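Local coordinates for ABC transporter substrate-binding protein (Staphylococcus aureus subsp. aureus NCTC 8325, PDB 3UN6) that is of unknown function but binds zinc and probably delivers a ligand to an ABC-type import system as its substrate-binding component, at residues R145-E154 with I294-F304; M172-A180 with Y189-G199. One frame throughout, in Å; residues are numbered along the deposited sequence.

Interaction 1. Residues R145-E154 with I294-F304; sequences RYSTHYLLLE and ITTLVKQHHLF. With PO4 (phosphate ion), chain E; PO4 (phosphate ion), chain F.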
loop_
_atom_site.group_PDB
_atom_site.type_symbol
_atom_site.label_atom_id
_atom_site.label_comp_id
_atom_site.label_asym_id
_atom_site.label_seq_id
_atom_site.Cartn_x
_atom_site.Cartn_y
_atom_site.Cartn_z
ATOM N N ARG A 145 11.053 6.446 -1.114
ATOM C CA ARG A 145 11.032 7.794 -0.511
ATOM C C ARG A 145 9.615 8.433 -0.565
ATOM O O ARG A 145 9.254 9.202 0.303
ATOM C CB ARG A 145 12.057 8.706 -1.162
ATOM C CG ARG A 145 11.936 8.885 -2.658
ATOM C CD ARG A 145 13.223 9.514 -3.151
ATOM N NE ARG A 145 13.244 9.743 -4.582
ATOM C CZ ARG A 145 13.480 8.811 -5.501
ATOM N NH1 ARG A 145 13.656 7.536 -5.163
ATOM N NH2 ARG A 145 13.503 9.159 -6.775
ATOM N N TYR A 146 8.837 8.118 -1.593
ATOM C CA TYR A 146 7.477 8.646 -1.712
ATOM C C TYR A 146 6.548 7.587 -1.189
ATOM O O TYR A 146 5.988 6.785 -1.951
ATOM C CB TYR A 146 7.157 9.046 -3.161
ATOM C CG TYR A 146 8.218 9.977 -3.740
ATOM C CD1 TYR A 146 8.546 11.165 -3.096
ATOM C CD2 TYR A 146 8.861 9.685 -4.942
ATOM C CE1 TYR A 146 9.519 12.021 -3.611
ATOM C CE2 TYR A 146 9.837 10.533 -5.456
ATOM C CZ TYR A 146 10.149 11.702 -4.786
ATOM O OH TYR A 146 11.109 12.553 -5.281
ATOM N N SER A 147 6.392 7.572 0.129
ATOM C CA SER A 147 5.569 6.577 0.772
ATOM C C SER A 147 4.978 7.100 2.054
ATOM O O SER A 147 5.520 8.002 2.655
ATOM C CB SER A 147 6.387 5.320 1.071
ATOM O OG SER A 147 7.422 5.535 2.044
ATOM N N THR A 148 3.841 6.536 2.434
ATOM C CA THR A 148 3.191 6.831 3.708
ATOM C C THR A 148 4.099 6.376 4.870
ATOM O O THR A 148 4.032 6.894 5.964
ATOM C CB THR A 148 1.826 6.130 3.752
ATOM O OG1 THR A 148 0.979 6.744 2.785
ATOM C CG2 THR A 148 1.133 6.202 5.162
ATOM N N HIS A 149 4.953 5.404 4.594
ATOM C CA HIS A 149 5.906 4.876 5.574
ATOM C C HIS A 149 6.882 5.947 6.004
ATOM O O HIS A 149 7.122 6.107 7.199
ATOM C CB HIS A 149 6.601 3.657 4.974
ATOM C CG HIS A 149 5.632 2.680 4.417
ATOM N ND1 HIS A 149 5.250 2.692 3.087
ATOM C CD2 HIS A 149 4.866 1.741 5.025
ATOM C CE1 HIS A 149 4.331 1.764 2.896
ATOM N NE2 HIS A 149 4.083 1.169 4.053
ATOM N N TYR A 150 7.434 6.697 5.045
ATOM C CA TYR A 150 8.292 7.844 5.363
ATOM C C TYR A 150 7.523 8.847 6.247
ATOM O O TYR A 150 8.053 9.350 7.232
ATOM C CB TYR A 150 8.748 8.563 4.085
ATOM C CG TYR A 150 9.435 9.896 4.320
ATOM C CD1 TYR A 150 8.766 11.104 4.144
ATOM C CD2 TYR A 150 10.758 9.942 4.765
ATOM C CE1 TYR A 150 9.417 12.322 4.369
ATOM C CE2 TYR A 150 11.393 11.124 4.983
ATOM C CZ TYR A 150 10.730 12.313 4.793
ATOM O OH TYR A 150 11.417 13.469 5.030
ATOM N N LEU A 151 6.284 9.131 5.881
ATOM C CA LEU A 151 5.468 10.080 6.633
ATOM C C LEU A 151 5.168 9.588 8.044
ATOM O O LEU A 151 5.210 10.355 8.993
ATOM C CB LEU A 151 4.149 10.376 5.893
ATOM C CG LEU A 151 4.339 10.919 4.468
ATOM C CD1 LEU A 151 2.972 11.069 3.770
ATOM C CD2 LEU A 151 5.110 12.242 4.459
ATOM N N LEU A 152 4.856 8.304 8.179
ATOM C CA LEU A 152 4.566 7.720 9.487
ATOM C C LEU A 152 5.776 7.840 10.401
ATOM O O LEU A 152 5.660 8.228 11.578
ATOM C CB LEU A 152 4.160 6.248 9.344
ATOM C CG LEU A 152 2.746 5.935 8.851
ATOM C CD1 LEU A 152 2.634 4.475 8.397
ATOM C CD2 LEU A 152 1.727 6.257 9.947
ATOM N N LEU A 153 6.945 7.536 9.847
ATOM C CA LEU A 153 8.167 7.587 10.621
ATOM C C LEU A 153 8.526 8.994 11.046
ATOM O O LEU A 153 8.947 9.201 12.183
ATOM C CB LEU A 153 9.308 6.904 9.879
ATOM C CG LEU A 153 9.342 5.377 9.944
ATOM C CD1 LEU A 153 10.342 4.843 8.830
ATOM C CD2 LEU A 153 9.765 4.931 11.316
ATOM N N GLU A 154 8.342 9.960 10.152
ATOM C CA GLU A 154 8.603 11.349 10.488
ATOM C C GLU A 154 7.627 11.866 11.537
ATOM O O GLU A 154 7.979 12.709 12.366
ATOM C CB GLU A 154 8.554 12.228 9.230
ATOM C CG GLU A 154 9.806 12.139 8.423
ATOM C CD GLU A 154 10.970 12.758 9.135
ATOM O OE1 GLU A 154 11.017 14.002 9.211
ATOM O OE2 GLU A 154 11.858 12.023 9.600
ATOM N N ILE A 294 -2.921 13.453 2.956
ATOM C CA ILE A 294 -1.665 13.046 2.278
ATOM C C ILE A 294 -1.018 14.224 1.557
ATOM O O ILE A 294 0.205 14.414 1.645
ATOM C CB ILE A 294 -1.864 11.863 1.296
ATOM C CG1 ILE A 294 -2.351 10.616 2.068
ATOM C CG2 ILE A 294 -0.516 11.548 0.502
ATOM C CD1 ILE A 294 -1.435 10.217 3.247
ATOM N N THR A 295 -1.822 15.039 0.877
ATOM C CA THR A 295 -1.262 16.211 0.176
ATOM C C THR A 295 -0.580 17.159 1.155
ATOM O O THR A 295 0.503 17.677 0.876
ATOM C CB THR A 295 -2.308 16.975 -0.701
ATOM O OG1 THR A 295 -3.362 17.501 0.105
ATOM C CG2 THR A 295 -2.909 16.051 -1.784
ATOM N N THR A 296 -1.209 17.359 2.312
ATOM C CA THR A 296 -0.688 18.236 3.343
ATOM C C THR A 296 0.681 17.775 3.809
ATOM O O THR A 296 1.626 18.568 3.906
ATOM C CB THR A 296 -1.636 18.269 4.559
ATOM O OG1 THR A 296 -2.805 19.016 4.223
ATOM C CG2 THR A 296 -0.954 18.899 5.749
ATOM N N LEU A 297 0.779 16.484 4.088
ATOM C CA LEU A 297 2.005 15.881 4.574
ATOM C C LEU A 297 3.134 15.882 3.511
ATOM O O LEU A 297 4.275 16.133 3.835
ATOM C CB LEU A 297 1.721 14.460 5.088
ATOM C CG LEU A 297 0.777 14.310 6.296
ATOM C CD1 LEU A 297 0.548 12.833 6.593
ATOM C CD2 LEU A 297 1.323 15.027 7.560
ATOM N N VAL A 298 2.797 15.599 2.257
ATOM C CA VAL A 298 3.763 15.632 1.141
ATOM C C VAL A 298 4.288 17.063 0.964
ATOM O O VAL A 298 5.493 17.284 0.775
ATOM C CB VAL A 298 3.079 15.171 -0.175
ATOM C CG1 VAL A 298 3.875 15.602 -1.408
ATOM C CG2 VAL A 298 2.793 13.646 -0.145
ATOM N N LYS A 299 3.386 18.037 1.060
ATOM C CA LYS A 299 3.743 19.462 0.910
ATOM C C LYS A 299 4.618 19.884 2.098
ATOM O O LYS A 299 5.652 20.551 1.948
ATOM C CB LYS A 299 2.467 20.337 0.918
ATOM C CG LYS A 299 2.365 21.386 -0.157
ATOM C CD LYS A 299 3.590 22.193 -0.362
ATOM C CE LYS A 299 3.297 23.274 -1.362
ATOM N NZ LYS A 299 4.511 23.984 -1.718
ATOM N N GLN A 300 4.182 19.488 3.283
ATOM C CA GLN A 300 4.882 19.831 4.511
ATOM C C GLN A 300 6.335 19.312 4.574
ATOM O O GLN A 300 7.182 19.975 5.141
ATOM C CB GLN A 300 4.043 19.410 5.717
ATOM C CG GLN A 300 4.661 19.674 7.054
ATOM C CD GLN A 300 3.612 20.073 8.081
ATOM O OE1 GLN A 300 3.222 19.266 8.936
ATOM N NE2 GLN A 300 3.106 21.322 7.965
ATOM N N HIS A 301 6.619 18.148 3.978
ATOM C CA HIS A 301 7.993 17.620 3.931
ATOM C C HIS A 301 8.712 17.949 2.610
ATOM O O HIS A 301 9.768 17.383 2.319
ATOM C CB HIS A 301 8.013 16.110 4.182
ATOM C CG HIS A 301 7.588 15.728 5.561
ATOM N ND1 HIS A 301 6.302 15.334 5.860
ATOM C CD2 HIS A 301 8.267 15.713 6.731
ATOM C CE1 HIS A 301 6.209 15.082 7.155
ATOM N NE2 HIS A 301 7.389 15.303 7.706
ATOM N N HIS A 302 8.161 18.885 1.837
ATOM C CA HIS A 302 8.738 19.302 0.568
ATOM C C HIS A 302 9.021 18.134 -0.375
ATOM O O HIS A 302 9.909 18.228 -1.210
ATOM C CB HIS A 302 10.044 20.063 0.801
ATOM C CG HIS A 302 9.891 21.293 1.635
ATOM N ND1 HIS A 302 9.618 22.528 1.087
ATOM C CD2 HIS A 302 9.989 21.485 2.971
ATOM C CE1 HIS A 302 9.555 23.429 2.050
ATOM N NE2 HIS A 302 9.774 22.821 3.203
ATOM N N LEU A 303 8.270 17.042 -0.276
ATOM C CA LEU A 303 8.542 15.902 -1.153
ATOM C C LEU A 303 8.437 16.285 -2.643
ATOM O O LEU A 303 9.365 16.050 -3.422
ATOM C CB LEU A 303 7.646 14.709 -0.817
ATOM C CG LEU A 303 7.866 14.070 0.558
ATOM C CD1 LEU A 303 6.995 12.821 0.681
ATOM C CD2 LEU A 303 9.312 13.708 0.788
ATOM N N PHE A 304 7.320 16.887 -3.019
ATOM C CA PHE A 304 7.075 17.334 -4.403
ATOM C C PHE A 304 5.762 18.109 -4.344
ATOM O O PHE A 304 5.075 18.030 -3.322
ATOM C CB PHE A 304 6.984 16.144 -5.389
ATOM C CG PHE A 304 5.931 15.121 -5.028
ATOM C CD1 PHE A 304 6.233 14.058 -4.186
ATOM C CD2 PHE A 304 4.630 15.228 -5.526
ATOM C CE1 PHE A 304 5.273 13.113 -3.849
ATOM C CE2 PHE A 304 3.659 14.301 -5.176
ATOM C CZ PHE A 304 3.983 13.231 -4.337
HETATM P P PO4 E . 13.152 12.861 -7.927
HETATM O O1 PO4 E . 14.589 12.538 -8.241
HETATM O O2 PO4 E . 12.607 11.837 -6.964
HETATM O O3 PO4 E . 13.080 14.230 -7.288
HETATM O O4 PO4 E . 12.302 12.840 -9.171
HETATM P P PO4 F . 13.030 5.515 -8.072
HETATM O O1 PO4 F . 13.616 5.137 -6.736
HETATM O O2 PO4 F . 11.531 5.361 -8.061
HETATM O O3 PO4 F . 13.327 6.964 -8.368
HETATM O O4 PO4 F . 13.665 4.649 -9.129
#
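With CG set beside its backbone N (chi1 -52°), the ring of Tyr-146 leans over to Phe-304, and the two form a T-shaped pair: the edge of Phe-304 meets the face of Tyr-146, the planes are 88° apart, and the two CD1 atoms approach to 3.9 Å. Four residues on, inside the helix, Tyr-150 carries CG opposite its backbone N (chi1 170°) and turns its own edge to the face of His-301, CE1 lying 4.0 Å from His-301 CB. Tyr-150 CE1 also rests 3.8 Å from Leu-303 CD2.

Leu-151 works with both methyls, CD1 against Leu-297 CB at 3.8 Å and CD2 against His-301 ND1 at 3.6 Å. The imidazole is held in place by His-301 ND1 donating to Leu-297 O (3.0 Å), which takes His-301 N from the opposite face of its carbonyl plane. His-301 NE2 is buried against Glu-154 CB (3.6 Å) and finds no polar partner; the Glu-154 carboxylate is engaged by Arg-157 and Tyr-169.

Arg-145 lays CG over the Tyr-146 ring, while its guanidinium edge grips two phosphates, probably from the crystallisation liquor. Ser-147 OG N-caps one helix and a Schellman motif at His-302 ends the other. Tyr-150 also packs on strand 138-142 and Ile-294 on helix 94-102, so the contact appears to join two lobes, consistent with the two-lobed fold of substrate-binding proteins.

Interaction 2. Residues M172-A180 with Y189-G199; sequences MSPAEMPAA and YSVAEPFGALG
Met-177, a selenomethionine, lies over the ring of Tyr-189 where helix 177-182 packs on strand 188-192, the helix of a beta-alpha-beta crossover whose first strand is 167-171. Its CB sits 3.6 Å from the centroid of the Tyr-189 ring and almost on the ring normal, a CH-pi contact. With CG beside the backbone N (chi1 -68°) and the chain extended beyond it, SE slants across the same ring as a Met-aromatic contact, 3.6 Å from Tyr-189 CD1, and runs on to Val-191 CB at 3.7 Å.

Pro-174 bridges two residues: its CB touches Val-191 CG2 and lies over one face of the Phe-195 ring, toward the rim, with Phe-195 CD2 at 3.5 Å. Ala-175 N lies over the ring as well, and Ala-175 CB touches CE1 of Phe-195. Next along the helix, Pro-178 CB packs on Gly-199 CA at 4.0 Å.

Behind this apolar layer, Tyr-189 OH donates to Phe-195 O (2.7 Å), which ties the strand to the first turn of helix 195-201 and holds the end of the phenol there. Val-191 has its side chain about 4 Å from a bound zinc ion. A cis peptide before Pro-194 turns the chain from strand to helix, and Glu-193 OE1 accepts from Gly-196 N and from Ala-197 N, the latter on its syn lone pair at 2.9 Å.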
loop_
_atom_site.group_PDB
_atom_site.type_symbol
_atom_site.label_atom_id
_atom_site.label_comp_id
_atom_site.label_asym_id
_atom_site.label_seq_id
_atom_site.Cartn_x
_atom_site.Cartn_y
_atom_site.Cartn_z
HETATM N N MSE A 172 14.346 0.374 0.251
HETATM C CA MSE A 172 14.599 -1.022 -0.066
HETATM C C MSE A 172 13.288 -1.757 -0.290
HETATM O O MSE A 172 12.230 -1.267 0.057
HETATM C CB MSE A 172 15.427 -1.694 1.026
HETATM C CG MSE A 172 14.759 -1.744 2.377
HETATM SE SE MSE A 172 16.003 -2.498 3.716
HETATM C CE MSE A 172 17.368 -1.088 3.707
ATOM N N SER A 173 13.357 -2.912 -0.929
ATOM C CA SER A 173 12.147 -3.697 -1.145
ATOM C C SER A 173 11.658 -4.244 0.204
ATOM O O SER A 173 12.447 -4.496 1.109
ATOM C CB SER A 173 12.412 -4.848 -2.116
ATOM O OG SER A 173 13.432 -5.670 -1.622
ATOM N N PRO A 174 10.345 -4.398 0.353
ATOM C CA PRO A 174 9.798 -4.941 1.591
ATOM C C PRO A 174 10.429 -6.280 1.994
ATOM O O PRO A 174 10.827 -6.438 3.165
ATOM C CB PRO A 174 8.305 -5.112 1.255
ATOM C CG PRO A 174 8.059 -4.055 0.220
ATOM C CD PRO A 174 9.293 -4.008 -0.598
ATOM N N ALA A 175 10.558 -7.214 1.035
ATOM C CA ALA A 175 11.121 -8.553 1.306
ATOM C C ALA A 175 12.555 -8.534 1.855
ATOM O O ALA A 175 13.011 -9.508 2.456
ATOM C CB ALA A 175 11.074 -9.435 0.028
ATOM N N GLU A 176 13.268 -7.450 1.619
ATOM C CA GLU A 176 14.654 -7.328 2.074
ATOM C C GLU A 176 14.784 -6.773 3.487
ATOM O O GLU A 176 15.866 -6.798 4.068
ATOM C CB GLU A 176 15.421 -6.413 1.110
ATOM C CG GLU A 176 15.683 -7.024 -0.244
ATOM C CD GLU A 176 16.445 -6.100 -1.214
ATOM O OE1 GLU A 176 16.278 -4.855 -1.148
ATOM O OE2 GLU A 176 17.202 -6.645 -2.069
HETATM N N MSE A 177 13.687 -6.272 4.055
HETATM C CA MSE A 177 13.758 -5.609 5.361
HETATM C C MSE A 177 14.082 -6.510 6.552
HETATM O O MSE A 177 14.912 -6.141 7.382
HETATM C CB MSE A 177 12.507 -4.764 5.589
HETATM C CG MSE A 177 12.466 -3.558 4.629
HETATM SE SE MSE A 177 10.840 -2.604 4.822
HETATM C CE MSE A 177 11.042 -1.310 3.300
ATOM N N PRO A 178 13.457 -7.698 6.638
ATOM C CA PRO A 178 13.777 -8.583 7.775
ATOM C C PRO A 178 15.254 -8.945 7.879
ATOM O O PRO A 178 15.816 -8.905 8.965
ATOM C CB PRO A 178 12.941 -9.834 7.491
ATOM C CG PRO A 178 11.783 -9.329 6.759
ATOM C CD PRO A 178 12.315 -8.212 5.869
ATOM N N ALA A 179 15.883 -9.279 6.762
ATOM C CA ALA A 179 17.300 -9.620 6.761
ATOM C C ALA A 179 18.153 -8.408 7.120
ATOM O O ALA A 179 19.130 -8.525 7.882
ATOM C CB ALA A 179 17.711 -10.183 5.397
ATOM N N ALA A 180 17.799 -7.247 6.566
ATOM C CA ALA A 180 18.530 -6.007 6.853
ATOM C C ALA A 180 18.473 -5.661 8.347
ATOM O O ALA A 180 19.446 -5.144 8.917
ATOM C CB ALA A 180 17.999 -4.856 6.019
ATOM N N TYR A 189 12.279 -0.435 10.564
ATOM C CA TYR A 189 11.684 -0.176 9.288
ATOM C C TYR A 189 10.190 0.011 9.407
ATOM O O TYR A 189 9.589 -0.261 10.464
ATOM C CB TYR A 189 12.029 -1.279 8.274
ATOM C CG TYR A 189 11.571 -2.717 8.593
ATOM C CD1 TYR A 189 10.271 -3.146 8.304
ATOM C CD2 TYR A 189 12.471 -3.652 9.081
ATOM C CE1 TYR A 189 9.871 -4.449 8.559
ATOM C CE2 TYR A 189 12.091 -4.954 9.335
ATOM C CZ TYR A 189 10.786 -5.348 9.073
ATOM O OH TYR A 189 10.432 -6.646 9.314
ATOM N N SER A 190 9.611 0.551 8.346
ATOM C CA SER A 190 8.187 0.719 8.260
ATOM C C SER A 190 7.737 0.155 6.905
ATOM O O SER A 190 8.333 0.460 5.887
ATOM C CB SER A 190 7.823 2.180 8.405
ATOM O OG SER A 190 6.431 2.319 8.398
ATOM N N VAL A 191 6.669 -0.645 6.899
ATOM C CA VAL A 191 6.237 -1.319 5.692
ATOM C C VAL A 191 4.845 -1.887 5.886
ATOM O O VAL A 191 4.315 -1.868 7.002
ATOM C CB VAL A 191 7.200 -2.471 5.379
ATOM C CG1 VAL A 191 7.098 -3.552 6.496
ATOM C CG2 VAL A 191 6.934 -3.060 3.993
ATOM N N ALA A 192 4.230 -2.336 4.787
ATOM C CA ALA A 192 2.925 -2.965 4.871
ATOM C C ALA A 192 3.115 -4.384 5.365
ATOM O O ALA A 192 4.152 -5.004 5.114
ATOM C CB ALA A 192 2.244 -2.987 3.500
ATOM N N GLU A 193 2.124 -4.914 6.052
ATOM C CA GLU A 193 2.181 -6.319 6.413
ATOM C C GLU A 193 2.116 -7.065 5.081
ATOM O O GLU A 193 1.628 -6.515 4.093
ATOM C CB GLU A 193 1.048 -6.688 7.341
ATOM C CG GLU A 193 1.188 -6.088 8.746
ATOM C CD GLU A 193 2.367 -6.664 9.569
ATOM O OE1 GLU A 193 3.386 -7.098 8.990
ATOM O OE2 GLU A 193 2.279 -6.645 10.822
ATOM N N PRO A 194 2.607 -8.313 5.042
ATOM C CA PRO A 194 3.110 -9.111 6.126
ATOM C C PRO A 194 4.592 -8.956 6.455
ATOM O O PRO A 194 5.103 -9.751 7.217
ATOM C CB PRO A 194 2.857 -10.521 5.615
ATOM C CG PRO A 194 3.127 -10.404 4.149
ATOM C CD PRO A 194 2.759 -9.014 3.758
ATOM N N PHE A 195 5.248 -7.916 5.952
ATOM C CA PHE A 195 6.692 -7.795 6.154
ATOM C C PHE A 195 7.143 -7.401 7.555
ATOM O O PHE A 195 8.314 -7.540 7.881
ATOM C CB PHE A 195 7.340 -7.025 4.992
ATOM C CG PHE A 195 7.217 -7.778 3.704
ATOM C CD1 PHE A 195 8.024 -8.906 3.477
ATOM C CD2 PHE A 195 6.206 -7.485 2.808
ATOM C CE1 PHE A 195 7.885 -9.676 2.325
ATOM C CE2 PHE A 195 6.052 -8.253 1.624
ATOM C CZ PHE A 195 6.899 -9.364 1.400
ATOM N N GLY A 196 6.209 -6.982 8.405
ATOM C CA GLY A 196 6.534 -6.717 9.805
ATOM C C GLY A 196 6.436 -8.030 10.559
ATOM O O GLY A 196 7.373 -8.441 11.262
ATOM N N ALA A 197 5.298 -8.706 10.393
ATOM C CA ALA A 197 5.084 -9.980 11.033
ATOM C C ALA A 197 6.223 -10.927 10.637
ATOM O O ALA A 197 6.716 -11.682 11.469
ATOM C CB ALA A 197 3.737 -10.553 10.634
ATOM N N LEU A 198 6.658 -10.868 9.375
ATOM C CA LEU A 198 7.749 -11.733 8.918
ATOM C C LEU A 198 9.039 -11.389 9.673
ATOM O O LEU A 198 9.778 -12.288 10.066
ATOM C CB LEU A 198 7.961 -11.623 7.406
ATOM C CG LEU A 198 8.967 -12.598 6.806
ATOM C CD1 LEU A 198 8.549 -14.049 7.039
ATOM C CD2 LEU A 198 9.174 -12.324 5.300
ATOM N N GLY A 199 9.293 -10.098 9.894
ATOM C CA GLY A 199 10.460 -9.678 10.677
ATOM C C GLY A 199 10.486 -10.314 12.069
ATOM O O GLY A 199 11.548 -10.699 12.575
#

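In the fold
From the N terminus, the chain builds most of the five-stranded sheet, crosses over on strand 112-122 and continues through strand 138-142 into 145-154, the first half of interaction 1. Interaction 2 then opens at 172-180 and closes a short loop at 189-199. Only much later does 294-304, the end of helix 288-300 and the residues after it, return to 145-154, so interaction 2 is nested inside the long loop of interaction 1. Interaction 1 probably joins two lobes; interaction 2 lies within the six-stranded sheet and its helices. They meet directly where His-149 CD2 lies 3.4 Å from Val-191 CA, beside the zinc site of His-46, Cys-220 and Cys-221.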